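PDB 7D5M: oxidoreductase from Azotobacter vinelandii, which binds NAD+ and, as a homologue of inositol dehydrogenase in the Gfo/Idh/MocA family, probably catalyses NAD-dependent oxidation of a sugar or polyol substrate. Local coordinates for residues 37-42 / 339-344; 135-140 / 358-363; 145-150 / 327-332; 266-271 / 285-290; 304-309 / 319-324. All coordinates share one frame; numbering follows the deposited sequence.

How the interactions relate
Helix 329-349 serves two of the contacts: its first turn packs on 145-150 in interaction 3 and its later part on strand 39-45 in interaction 1, the two centres about 18 Å apart. Interaction 2 touches interaction 1, with Phe340 CE1 3.5 Å from Gly139 CA. Together they set both outermost strands of the Rossmann sheet in this chain against C-terminal elements. Interaction 3 is also joined to interaction 5, Gln148 NE2 lying 2.9 Å from Asp319 OD1, and to interaction 4, Glu327 O lying 2.9 Å from Asn290 ND2. The bound NAD lies about 6 Å from the side chain of Leu329 and about 7 Å from those of Val140 and His269; interaction 5 is remote from the annotated sites.

Interaction 1. Residues 37-42 / 339-344; sequences QSFALV and RFAMAM
Phe39 lays the rim of its ring against helix 339-344, and the close packing is gathered along that rim. CE1 meets the methyl CB of Ala341 at 3.6 Å, approached obliquely, while the next part of the rim faces sulfur: Phe39 CE2 is 3.7 Å from Met344 SD. The sulfur stands 4.9 Å from the ring centroid and 78° off the ring normal, an edge-on Met-aromatic contact. Met344 arrives there with an extended chain that crosses the phenylalanine side chain at about a right angle. Phe340 adds less, its CB being 4.3 Å from Phe39 CZ before its own ring leads off toward Val112. The axes of strand 39-42 and helix 339-344 lie at 90° and come within 10.9 Å of each other, a separation bridged by the phenyl ring. Strand 39-45 is an outermost strand of the parallel Rossmann sheet, and helix 329-349 belongs to the C-terminal part of the chain, so this buried patch seats one on the other. Trp14 and Tyr337 bring further rings to Phe39, the latter edge-to-face, and Ala33 of helix 26-34 also packs on it. Toward Ser38 the contact thins: no hydrogen bond crosses between the segments, and the serine offers its CB at 4.0 Å from Ala341 CB and its carbonyl O at 3.8 Å from the same methyl. Beyond lies the looser, partly exposed side, where Gln37 turns from the helix toward Gly4 of its own chain and Gln59 of a neighbouring subunit, and Arg339 on the helix pairs with Asp318.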
# COMPACT_ATOMS: atom_id res chain seq x y z
N GLN A 37 -4.79 17.94 31.93
CA GLN A 37 -4.52 18.86 33.06
C GLN A 37 -3.08 19.39 32.99
O GLN A 37 -2.50 19.66 34.07
CB GLN A 37 -4.74 18.14 34.40
CG GLN A 37 -6.04 17.33 34.48
CD GLN A 37 -6.19 16.64 35.82
OE1 GLN A 37 -6.52 17.26 36.82
NE2 GLN A 37 -5.94 15.34 35.85
N SER A 38 -2.48 19.54 31.80
CA SER A 38 -1.07 20.01 31.66
C SER A 38 -0.98 21.53 31.87
O SER A 38 -0.18 21.99 32.72
CB SER A 38 -0.47 19.61 30.33
OG SER A 38 -0.23 18.21 30.29
N PHE A 39 -1.77 22.27 31.10
CA PHE A 39 -1.82 23.75 31.09
C PHE A 39 -3.27 24.20 31.23
O PHE A 39 -4.21 23.46 30.83
CB PHE A 39 -1.23 24.31 29.79
CG PHE A 39 0.23 24.06 29.59
CD1 PHE A 39 0.68 22.84 29.13
CD2 PHE A 39 1.17 25.03 29.90
CE1 PHE A 39 2.04 22.61 28.95
CE2 PHE A 39 2.53 24.80 29.71
CZ PHE A 39 2.96 23.58 29.25
N ALA A 40 -3.46 25.41 31.77
CA ALA A 40 -4.75 26.13 31.82
C ALA A 40 -4.58 27.46 31.08
O ALA A 40 -3.70 28.25 31.47
CB ALA A 40 -5.18 26.34 33.25
N LEU A 41 -5.41 27.69 30.06
CA LEU A 41 -5.39 28.93 29.25
C LEU A 41 -6.15 30.02 30.00
O LEU A 41 -7.41 29.99 30.01
CB LEU A 41 -6.00 28.67 27.87
CG LEU A 41 -6.00 29.88 26.94
CD1 LEU A 41 -4.58 30.30 26.62
CD2 LEU A 41 -6.78 29.58 25.67
N VAL A 42 -5.42 30.95 30.60
CA VAL A 42 -6.01 31.99 31.49
C VAL A 42 -5.84 33.38 30.88
O VAL A 42 -6.44 34.32 31.42
CB VAL A 42 -5.42 31.91 32.91
CG1 VAL A 42 -5.73 30.56 33.53
CG2 VAL A 42 -3.93 32.19 32.94
N ARG A 339 5.23 16.82 28.46
CA ARG A 339 6.67 16.83 28.83
C ARG A 339 7.10 18.27 29.09
O ARG A 339 7.86 18.51 30.06
CB ARG A 339 7.52 16.16 27.75
CG ARG A 339 7.33 14.66 27.67
CD ARG A 339 8.18 14.11 26.55
NE ARG A 339 8.32 12.66 26.55
CZ ARG A 339 7.38 11.81 26.17
NH1 ARG A 339 6.19 12.26 25.80
NH2 ARG A 339 7.62 10.51 26.19
N PHE A 340 6.65 19.21 28.26
CA PHE A 340 6.91 20.66 28.50
C PHE A 340 6.43 21.03 29.91
O PHE A 340 7.21 21.66 30.65
CB PHE A 340 6.25 21.56 27.45
CG PHE A 340 6.72 21.39 26.03
CD1 PHE A 340 8.00 20.94 25.74
CD2 PHE A 340 5.89 21.71 24.98
CE1 PHE A 340 8.43 20.80 24.43
CE2 PHE A 340 6.32 21.58 23.66
CZ PHE A 340 7.60 21.12 23.40
N ALA A 341 5.20 20.66 30.27
CA ALA A 341 4.59 20.98 31.58
C ALA A 341 5.43 20.33 32.70
O ALA A 341 5.74 21.01 33.69
CB ALA A 341 3.15 20.53 31.62
N MET A 342 5.79 19.06 32.56
CA MET A 342 6.60 18.38 33.60
C MET A 342 7.95 19.09 33.77
O MET A 342 8.41 19.24 34.92
CB MET A 342 6.84 16.91 33.26
CG MET A 342 5.57 16.09 33.38
SD MET A 342 5.83 14.35 32.96
CE MET A 342 6.59 13.76 34.47
N ALA A 343 8.58 19.53 32.68
CA ALA A 343 9.91 20.18 32.70
C ALA A 343 9.80 21.54 33.40
O ALA A 343 10.67 21.88 34.22
CB ALA A 343 10.45 20.32 31.29
N MET A 344 8.75 22.30 33.08
CA MET A 344 8.51 23.64 33.66
C MET A 344 8.28 23.48 35.17
O MET A 344 8.93 24.21 35.96
CB MET A 344 7.30 24.30 33.00
CG MET A 344 7.57 24.65 31.56
SD MET A 344 6.08 25.24 30.75
CE MET A 344 6.67 25.37 29.06

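Interaction 2. Residues 135-140 / 358-363; sequences NRVVGV and LRYPDI
With chi1 at 55°, Tyr360 places its ring between its own backbone N and carbonyl carbon, and Val137 sets CG1 opposite its backbone N (chi1 174°), which brings that methyl to the phenol end. Val137 CG1 lies 3.6 Å from Tyr360 OH, approaching the ring obliquely. Farther along, Val138 CG1 reaches Ile363 CD1 at 4.0 Å, the two branched side chains crossing at a slant. Val140 turns CG2 to the backbone, 3.5 Å from Asp362 O, while Pro361 lies against the carbonyl of Val140, its CB 3.2 Å from Val140 O. An alanine in place of Tyr360 is likely to leave Val137 CG1 without its aromatic neighbour and to open a gap beside Ala343 of helix 329-349. One direct hydrogen bond ties the segments, from Val140 N to Pro361 O (3.0 Å), the donor lying well above the carbonyl plane. Two CA-H...O contacts flank it, including Asp362 CA to Val138 O at 3.2 Å. A water takes hydrogen bonds from Val138 N and, weakly, from Ile363 N. Asp362 is the N-cap of helix 363-381, its OD1 accepting from Ala365 N just beyond. The contact thus sets the start of that C-terminal helix against strand 138-140, an outermost strand of the Rossmann sheet, beside the NAD-binding residues Lys115 and Thr141. Its polar links are made by main-chain atoms and a water, with apolar side chains filling in round them, which suggests that the alignment rests on backbone shape and apolar packing more than on side-chain polarity.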
# COMPACT_ATOMS: atom_id res chain seq x y z
N ASN A 135 17.01 30.41 33.64
CA ASN A 135 16.65 29.05 34.10
C ASN A 135 15.23 28.74 33.62
O ASN A 135 14.42 28.25 34.42
CB ASN A 135 16.80 28.92 35.62
CG ASN A 135 16.74 27.49 36.10
OD1 ASN A 135 17.09 26.57 35.36
ND2 ASN A 135 16.31 27.29 37.33
N ARG A 136 14.93 29.06 32.36
CA ARG A 136 13.60 28.83 31.76
C ARG A 136 13.69 27.66 30.79
O ARG A 136 14.74 27.48 30.15
CB ARG A 136 13.08 30.08 31.04
CG ARG A 136 12.99 31.34 31.90
CD ARG A 136 12.01 31.26 33.06
NE ARG A 136 12.51 30.49 34.19
CZ ARG A 136 11.78 30.09 35.23
NH1 ARG A 136 10.50 30.44 35.32
NH2 ARG A 136 12.33 29.36 36.18
N VAL A 137 12.62 26.88 30.73
CA VAL A 137 12.39 25.85 29.68
C VAL A 137 11.92 26.57 28.42
O VAL A 137 11.05 27.44 28.53
CB VAL A 137 11.35 24.82 30.15
CG1 VAL A 137 10.99 23.85 29.04
CG2 VAL A 137 11.82 24.09 31.39
N VAL A 138 12.50 26.24 27.27
CA VAL A 138 11.96 26.66 25.94
C VAL A 138 11.66 25.38 25.16
O VAL A 138 12.61 24.74 24.68
CB VAL A 138 12.91 27.60 25.17
CG1 VAL A 138 12.36 27.93 23.79
CG2 VAL A 138 13.17 28.88 25.94
N GLY A 139 10.39 25.01 25.04
CA GLY A 139 9.97 23.93 24.12
C GLY A 139 9.91 24.47 22.71
O GLY A 139 9.62 25.67 22.54
N VAL A 140 10.18 23.62 21.71
CA VAL A 140 10.00 23.98 20.28
C VAL A 140 9.10 22.91 19.65
O VAL A 140 9.33 21.72 19.89
CB VAL A 140 11.36 24.13 19.57
CG1 VAL A 140 11.19 24.48 18.11
CG2 VAL A 140 12.21 25.18 20.26
N LEU A 358 13.94 13.74 31.26
CA LEU A 358 12.94 14.23 30.27
C LEU A 358 13.64 14.50 28.93
O LEU A 358 14.70 15.16 28.93
CB LEU A 358 12.25 15.49 30.78
CG LEU A 358 11.26 15.30 31.92
CD1 LEU A 358 10.84 16.64 32.50
CD2 LEU A 358 10.04 14.50 31.46
N ARG A 359 13.05 14.01 27.85
CA ARG A 359 13.49 14.23 26.46
C ARG A 359 12.38 14.96 25.72
O ARG A 359 11.27 14.42 25.61
CB ARG A 359 13.77 12.90 25.75
CG ARG A 359 14.81 12.02 26.43
CD ARG A 359 16.24 12.43 26.11
NE ARG A 359 17.18 11.63 26.89
CZ ARG A 359 17.54 11.88 28.15
NH1 ARG A 359 17.04 12.92 28.80
NH2 ARG A 359 18.40 11.09 28.76
N TYR A 360 12.67 16.15 25.20
CA TYR A 360 11.71 16.91 24.37
C TYR A 360 12.49 17.88 23.50
O TYR A 360 13.63 18.24 23.82
CB TYR A 360 10.68 17.60 25.26
CG TYR A 360 11.28 18.48 26.32
CD1 TYR A 360 11.58 19.81 26.07
CD2 TYR A 360 11.61 17.97 27.56
CE1 TYR A 360 12.16 20.62 27.03
CE2 TYR A 360 12.19 18.76 28.54
CZ TYR A 360 12.46 20.09 28.27
OH TYR A 360 13.03 20.86 29.24
N PRO A 361 11.89 18.34 22.39
CA PRO A 361 12.51 19.36 21.55
C PRO A 361 12.60 20.67 22.34
O PRO A 361 11.59 21.19 22.78
CB PRO A 361 11.60 19.50 20.32
CG PRO A 361 10.51 18.46 20.48
CD PRO A 361 10.58 17.90 21.89
N ASP A 362 13.82 21.15 22.52
CA ASP A 362 14.13 22.24 23.48
C ASP A 362 14.87 23.37 22.77
O ASP A 362 14.95 23.39 21.53
CB ASP A 362 14.92 21.67 24.66
CG ASP A 362 16.25 21.04 24.29
OD1 ASP A 362 16.66 21.15 23.11
OD2 ASP A 362 16.85 20.41 25.17
N ILE A 363 15.41 24.29 23.56
CA ILE A 363 16.14 25.47 23.04
C ILE A 363 17.26 25.00 22.11
O ILE A 363 17.48 25.63 21.06
CB ILE A 363 16.66 26.33 24.22
CG1 ILE A 363 17.25 27.66 23.73
CG2 ILE A 363 17.66 25.56 25.07
CD1 ILE A 363 16.24 28.57 23.06
O HOH W 1 14.87 24.44 26.83

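Interaction 3. Residues 145-150 / 327-332; sequences AGHQLI and EGLFEA
Gly146 comes first, its CA 3.3 Å from Ala332 O in a nearly straight CA-H...O contact (167° at the hydrogen). The backbones are so close that a CB on Gly146 would clash with that oxygen. His147 follows and presents the flat of its imidazole: Ala332 CB sits over the ring centre, 3.5 Å from the centroid and 6° off the normal, a CH-pi contact. At the ring's far end, His147 CE1 is 3.8 Å from Leu329 CD1, the two side chains crossing at about a right angle. Gln148 bends at chi2 (86°), carrying its amide to Glu327. Its NE2 donates an almost straight hydrogen bond of 3.0 Å to Glu327 OE1, in the amide plane but from above the carboxylate plane. A water donates to both Gln148 OE1 and Glu327 OE1, closing a second bridge. The same NE2 also hydrogen-bonds to Asp319 OD1, and Glu327 OE2 accepts from Arg320 N. Gly328 is the N-cap of helix 329-349, whose first turn packs on the residues leading into helix 148-158; helix 26-34 packs on Leu329, and Trp284 near the end of strand 280-285 meets the His147 ring.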
# COMPACT_ATOMS: atom_id res chain seq x y z
N ALA A 145 7.85 14.62 16.43
CA ALA A 145 8.77 13.89 17.33
C ALA A 145 8.00 13.30 18.53
O ALA A 145 8.58 12.46 19.26
CB ALA A 145 9.87 14.82 17.77
N GLY A 146 6.75 13.71 18.72
CA GLY A 146 5.85 13.16 19.75
C GLY A 146 5.32 11.78 19.42
O GLY A 146 4.74 11.13 20.32
N HIS A 147 5.42 11.33 18.16
CA HIS A 147 4.92 9.99 17.75
C HIS A 147 5.80 8.90 18.39
O HIS A 147 7.04 8.97 18.21
CB HIS A 147 4.84 9.86 16.23
CG HIS A 147 3.63 10.53 15.66
ND1 HIS A 147 3.72 11.62 14.81
CD2 HIS A 147 2.32 10.27 15.82
CE1 HIS A 147 2.50 12.00 14.48
NE2 HIS A 147 1.63 11.19 15.07
N GLN A 148 5.17 7.96 19.09
CA GLN A 148 5.85 6.86 19.84
C GLN A 148 6.91 6.18 18.96
O GLN A 148 7.97 5.79 19.50
CB GLN A 148 4.84 5.80 20.30
CG GLN A 148 3.93 6.25 21.44
CD GLN A 148 2.68 6.98 21.00
OE1 GLN A 148 2.74 8.06 20.42
NE2 GLN A 148 1.53 6.42 21.33
N LEU A 149 6.65 5.97 17.67
CA LEU A 149 7.56 5.10 16.88
C LEU A 149 8.86 5.83 16.54
O LEU A 149 9.80 5.14 16.12
CB LEU A 149 6.84 4.58 15.64
CG LEU A 149 5.80 3.50 15.93
CD1 LEU A 149 5.04 3.16 14.66
CD2 LEU A 149 6.45 2.25 16.52
N ILE A 150 8.94 7.15 16.76
CA ILE A 150 10.23 7.88 16.63
C ILE A 150 11.17 7.37 17.74
O ILE A 150 12.33 7.06 17.42
CB ILE A 150 10.05 9.41 16.65
CG1 ILE A 150 9.05 9.89 15.59
CG2 ILE A 150 11.39 10.10 16.49
CD1 ILE A 150 9.37 9.43 14.17
N GLU A 327 -3.89 6.53 16.44
CA GLU A 327 -3.56 7.85 17.01
C GLU A 327 -3.13 8.77 15.85
O GLU A 327 -2.92 8.28 14.71
CB GLU A 327 -2.51 7.71 18.11
CG GLU A 327 -3.06 7.02 19.34
CD GLU A 327 -2.16 7.02 20.56
OE1 GLU A 327 -1.07 7.62 20.50
OE2 GLU A 327 -2.58 6.43 21.58
N GLY A 328 -3.06 10.06 16.12
CA GLY A 328 -2.71 11.04 15.07
C GLY A 328 -1.80 12.12 15.60
O GLY A 328 -1.24 11.98 16.70
N LEU A 329 -1.64 13.19 14.84
CA LEU A 329 -0.67 14.26 15.17
C LEU A 329 -1.08 14.97 16.47
O LEU A 329 -0.20 15.51 17.14
CB LEU A 329 -0.57 15.23 13.99
CG LEU A 329 0.47 16.35 14.14
CD1 LEU A 329 1.87 15.79 14.30
CD2 LEU A 329 0.43 17.27 12.93
N PHE A 330 -2.36 14.96 16.85
CA PHE A 330 -2.79 15.60 18.13
C PHE A 330 -2.17 14.85 19.32
O PHE A 330 -1.78 15.50 20.30
CB PHE A 330 -4.30 15.74 18.22
CG PHE A 330 -4.84 16.83 17.32
CD1 PHE A 330 -4.94 18.13 17.76
CD2 PHE A 330 -5.22 16.54 16.02
CE1 PHE A 330 -5.43 19.13 16.93
CE2 PHE A 330 -5.69 17.54 15.18
CZ PHE A 330 -5.79 18.83 15.64
N GLU A 331 -2.05 13.53 19.22
CA GLU A 331 -1.42 12.72 20.29
C GLU A 331 0.07 13.08 20.36
O GLU A 331 0.58 13.28 21.46
CB GLU A 331 -1.63 11.23 20.05
CG GLU A 331 -3.01 10.77 20.48
CD GLU A 331 -4.16 11.38 19.70
OE1 GLU A 331 -4.94 12.17 20.30
OE2 GLU A 331 -4.26 11.08 18.49
N ALA A 332 0.74 13.13 19.21
CA ALA A 332 2.17 13.51 19.12
C ALA A 332 2.36 14.86 19.83
O ALA A 332 3.27 15.00 20.68
CB ALA A 332 2.62 13.56 17.68
O HOH W 2 0.69 8.86 18.89

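Interaction 4. Residues 266-271 / 285-290; sequences GSMHGQ and WDEHPN
Asp286 OD2 receives two side-chain donors from the opposing loop. His269 ND1 gives the short one, 2.6 Å and 165° at the hydrogen, the acceptor lying in the imidazole plane and the nitrogen coming on the syn side, somewhat out of the carboxylate plane. Gln271 NE2 brings the other at 3.2 Å, from above the carboxylate plane, its amide turned 72° against it. The remaining oxygen, Asp286 OD1, accepts from Gln271 N at 3.3 Å, well out of the carboxylate plane. A leucine in place of Asp286 would probably leave His269 ND1 and Gln271 N and NE2 without their carboxylate acceptor and let the imidazole turn. Next to it, Glu287 OE2 is gripped from opposite faces of its plane, by Gly270 N at 2.9 Å and by Trp285 NE1 at 3.0 Å. The other carboxylate oxygen, Glu287 OE1, lies 3.4 Å from Met268 CB.

Positioning both acids is a type I beta turn from Trp285 to His288, closed by His288 N to Trp285 O. Asp286 N donates to Gln271 O (2.9 Å), nearly in line with that C=O, so the aspartate is held at main chain as well as side chain. With chi1 at 70° its carboxylate folds back between the backbone N and carbonyl carbon, toward His269 and Gln271. Farther out, His325 of a neighbouring subunit meets the His269 ring edge-to-face, and Lys272 makes a cation-pi contact with Trp285. The turn begins at the last residue of strand 280-285, which pairs with antiparallel strand 271-277 in the large mixed sheet, while His209, Pro210 and Leu213 of helix 202-217 pack on Gln271.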
# COMPACT_ATOMS: atom_id res chain seq x y z
N GLY A 266 0.51 17.00 -6.09
CA GLY A 266 -0.24 15.77 -5.79
C GLY A 266 0.09 15.20 -4.42
O GLY A 266 -0.70 14.38 -3.92
N SER A 267 1.22 15.58 -3.83
CA SER A 267 1.64 15.08 -2.49
C SER A 267 0.82 15.78 -1.41
O SER A 267 0.81 17.02 -1.35
CB SER A 267 3.12 15.25 -2.25
OG SER A 267 3.43 14.83 -0.92
N MET A 268 0.21 14.99 -0.53
CA MET A 268 -0.63 15.48 0.59
C MET A 268 0.26 15.97 1.74
O MET A 268 -0.18 16.84 2.50
CB MET A 268 -1.54 14.35 1.07
CG MET A 268 -2.66 14.03 0.09
SD MET A 268 -3.73 15.47 -0.22
CE MET A 268 -4.27 15.84 1.44
N HIS A 269 1.48 15.45 1.89
CA HIS A 269 2.40 15.87 2.98
C HIS A 269 3.80 15.37 2.67
O HIS A 269 4.70 16.19 2.51
CB HIS A 269 1.90 15.38 4.34
CG HIS A 269 1.75 16.47 5.34
ND1 HIS A 269 2.30 16.40 6.61
CD2 HIS A 269 1.09 17.65 5.29
CE1 HIS A 269 1.99 17.49 7.28
NE2 HIS A 269 1.25 18.28 6.49
N GLY A 270 3.95 14.05 2.57
CA GLY A 270 5.19 13.42 2.07
C GLY A 270 6.35 13.70 3.00
O GLY A 270 7.44 13.98 2.49
N GLN A 271 6.14 13.66 4.31
CA GLN A 271 7.27 13.72 5.27
C GLN A 271 7.71 12.29 5.57
O GLN A 271 6.94 11.54 6.16
CB GLN A 271 6.93 14.46 6.56
CG GLN A 271 8.15 14.61 7.44
CD GLN A 271 7.90 15.18 8.81
OE1 GLN A 271 8.84 15.39 9.57
NE2 GLN A 271 6.63 15.44 9.14
N TRP A 285 6.73 7.50 7.86
CA TRP A 285 5.97 8.41 6.98
C TRP A 285 4.89 9.08 7.83
O TRP A 285 4.09 8.36 8.45
CB TRP A 285 5.39 7.58 5.83
CG TRP A 285 4.51 8.32 4.88
CD1 TRP A 285 4.43 9.66 4.67
CD2 TRP A 285 3.59 7.72 3.96
NE1 TRP A 285 3.52 9.94 3.69
CE2 TRP A 285 2.99 8.77 3.23
CE3 TRP A 285 3.23 6.40 3.68
CZ2 TRP A 285 2.03 8.53 2.25
CZ3 TRP A 285 2.28 6.17 2.71
CH2 TRP A 285 1.69 7.22 2.01
N ASP A 286 4.88 10.41 7.90
CA ASP A 286 4.05 11.16 8.88
C ASP A 286 2.56 10.91 8.62
O ASP A 286 1.78 11.03 9.59
CB ASP A 286 4.40 12.65 8.88
CG ASP A 286 4.00 13.46 7.65
OD1 ASP A 286 3.86 12.87 6.56
OD2 ASP A 286 3.85 14.69 7.80
N GLU A 287 2.15 10.58 7.39
CA GLU A 287 0.71 10.45 7.06
C GLU A 287 0.18 9.12 7.62
O GLU A 287 -1.04 8.97 7.70
CB GLU A 287 0.50 10.55 5.55
CG GLU A 287 0.83 11.93 5.00
CD GLU A 287 0.74 11.99 3.49
OE1 GLU A 287 -0.38 11.77 2.95
OE2 GLU A 287 1.78 12.19 2.86
N HIS A 288 1.07 8.19 7.93
CA HIS A 288 0.74 6.88 8.54
C HIS A 288 1.65 6.69 9.73
O HIS A 288 2.52 5.83 9.73
CB HIS A 288 0.82 5.80 7.46
CG HIS A 288 -0.15 6.07 6.37
ND1 HIS A 288 -1.50 5.88 6.53
CD2 HIS A 288 0.00 6.62 5.14
CE1 HIS A 288 -2.13 6.23 5.43
NE2 HIS A 288 -1.23 6.68 4.56
N PRO A 289 1.47 7.50 10.80
CA PRO A 289 2.48 7.63 11.85
C PRO A 289 2.51 6.44 12.81
O PRO A 289 3.47 6.34 13.56
CB PRO A 289 2.02 8.90 12.58
CG PRO A 289 0.52 8.84 12.47
CD PRO A 289 0.27 8.32 11.06
N ASN A 290 1.52 5.55 12.74
CA ASN A 290 1.37 4.41 13.67
C ASN A 290 2.10 3.16 13.17
O ASN A 290 2.00 2.14 13.85
CB ASN A 290 -0.11 4.11 13.91
CG ASN A 290 -0.83 5.34 14.42
OD1 ASN A 290 -0.40 5.96 15.39
ND2 ASN A 290 -1.90 5.72 13.74

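Interaction 5. Residues 304-309 / 319-324; sequences LERGMG and DRIGAG
The guanidinium of Arg306 is ringed at its edge by three oxygens: Asp319 OD1, Ile321 O and Gly322 O. Its end-on pair of nitrogens grips one carbonyl, NH1 lying 3.0 Å and NH2 3.1 Å from Ile321 O, with that oxygen close to the guanidinium plane. NH2 also donates to Gly322 O (3.0 Å) from above that carbonyl's plane, and to His325 O. The carboxylate of Asp319 stands nearly perpendicular, its plane turned 80°, and joins through a salt bridge from Arg306 NH1 to Asp319 OD1 (3.0 Å) whose hydrogen bond is weak; Gln148 is a further partner of that oxygen. A bend at chi3 (64°) in Arg306 swings the group to these acceptors.

Arg306 is the second residue of a type II beta turn from Glu305 to Met308, which begins at the end of strand 301-305, an outermost strand of the mixed sheet within the chain. Gly307 holds the positive phi (87°) of that turn, and its CA is 3.2 Å from Asp319 OD2. Ala323 CB tucks in beside the turn, 3.4 Å from Arg306 O and 3.7 Å from Met308 SD. Three waters fill in the polar links: one joins Glu305 OE1, Arg306 O and Gly324 N, another Gly307 N and Asp319 OD1, the third Gly307 O and Ala323 N. Met268 of a neighbouring subunit packs on Ala323 and Met308.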
# COMPACT_ATOMS: atom_id res chain seq x y z
N LEU A 304 6.39 -2.46 12.08
CA LEU A 304 6.19 -2.35 13.54
C LEU A 304 4.99 -1.44 13.77
O LEU A 304 4.91 -0.39 13.11
CB LEU A 304 7.44 -1.76 14.20
CG LEU A 304 8.77 -2.39 13.81
CD1 LEU A 304 9.88 -1.85 14.69
CD2 LEU A 304 8.73 -3.90 13.89
N GLU A 305 4.11 -1.83 14.68
CA GLU A 305 2.83 -1.14 14.97
C GLU A 305 2.90 -0.48 16.34
O GLU A 305 3.35 -1.13 17.30
CB GLU A 305 1.67 -2.13 14.92
CG GLU A 305 1.28 -2.50 13.51
CD GLU A 305 0.24 -1.62 12.85
OE1 GLU A 305 -0.29 -0.72 13.52
OE2 GLU A 305 -0.05 -1.85 11.65
N ARG A 306 2.42 0.76 16.43
CA ARG A 306 2.21 1.48 17.70
C ARG A 306 1.47 0.57 18.68
O ARG A 306 0.46 -0.08 18.27
CB ARG A 306 1.38 2.74 17.47
CG ARG A 306 1.27 3.66 18.67
CD ARG A 306 0.10 4.62 18.51
NE ARG A 306 -1.19 3.96 18.46
CZ ARG A 306 -1.82 3.41 19.51
NH1 ARG A 306 -1.27 3.43 20.72
NH2 ARG A 306 -3.01 2.85 19.34
N GLY A 307 1.91 0.54 19.93
CA GLY A 307 1.16 -0.10 21.02
C GLY A 307 1.45 -1.59 21.18
O GLY A 307 0.87 -2.19 22.11
N MET A 308 2.31 -2.19 20.37
CA MET A 308 2.55 -3.65 20.44
C MET A 308 3.66 -3.98 21.45
O MET A 308 4.61 -3.19 21.60
CB MET A 308 2.89 -4.24 19.07
CG MET A 308 1.69 -4.25 18.14
SD MET A 308 0.30 -5.25 18.73
CE MET A 308 0.91 -6.89 18.33
N GLY A 309 3.54 -5.14 22.09
CA GLY A 309 4.43 -5.57 23.20
C GLY A 309 5.87 -5.80 22.78
O GLY A 309 6.75 -5.79 23.66
N ASP A 319 1.14 5.54 24.95
CA ASP A 319 -0.08 4.96 24.33
C ASP A 319 -1.31 5.43 25.12
O ASP A 319 -1.32 5.27 26.35
CB ASP A 319 -0.02 3.44 24.24
CG ASP A 319 1.01 2.93 23.25
OD1 ASP A 319 1.27 3.63 22.25
OD2 ASP A 319 1.53 1.83 23.49
N ARG A 320 -2.29 6.02 24.43
CA ARG A 320 -3.55 6.53 25.04
C ARG A 320 -4.70 5.57 24.73
O ARG A 320 -5.75 5.67 25.39
CB ARG A 320 -3.85 7.93 24.52
CG ARG A 320 -2.81 8.96 24.94
CD ARG A 320 -2.74 10.17 24.02
NE ARG A 320 -1.61 11.00 24.38
CZ ARG A 320 -1.62 11.94 25.32
NH1 ARG A 320 -2.73 12.23 25.98
NH2 ARG A 320 -0.52 12.63 25.58
N ILE A 321 -4.51 4.67 23.77
CA ILE A 321 -5.49 3.60 23.47
C ILE A 321 -4.73 2.41 22.87
O ILE A 321 -3.60 2.59 22.40
CB ILE A 321 -6.59 4.15 22.54
CG1 ILE A 321 -7.80 3.21 22.48
CG2 ILE A 321 -6.01 4.49 21.18
CD1 ILE A 321 -9.06 3.82 21.93
N GLY A 322 -5.34 1.23 22.93
CA GLY A 322 -4.75 -0.04 22.49
C GLY A 322 -4.32 -0.03 21.04
O GLY A 322 -4.92 0.71 20.22
N ALA A 323 -3.31 -0.84 20.73
CA ALA A 323 -2.79 -1.09 19.36
C ALA A 323 -3.95 -1.33 18.40
O ALA A 323 -4.95 -1.96 18.82
CB ALA A 323 -1.86 -2.27 19.39
N GLY A 324 -3.83 -0.82 17.17
CA GLY A 324 -4.84 -1.00 16.11
C GLY A 324 -5.80 0.17 16.01
O GLY A 324 -6.35 0.38 14.92
O HOH W 3 -1.17 0.15 16.15
O HOH W 4 3.42 2.71 20.88
O HOH W 5 -1.81 -1.85 22.93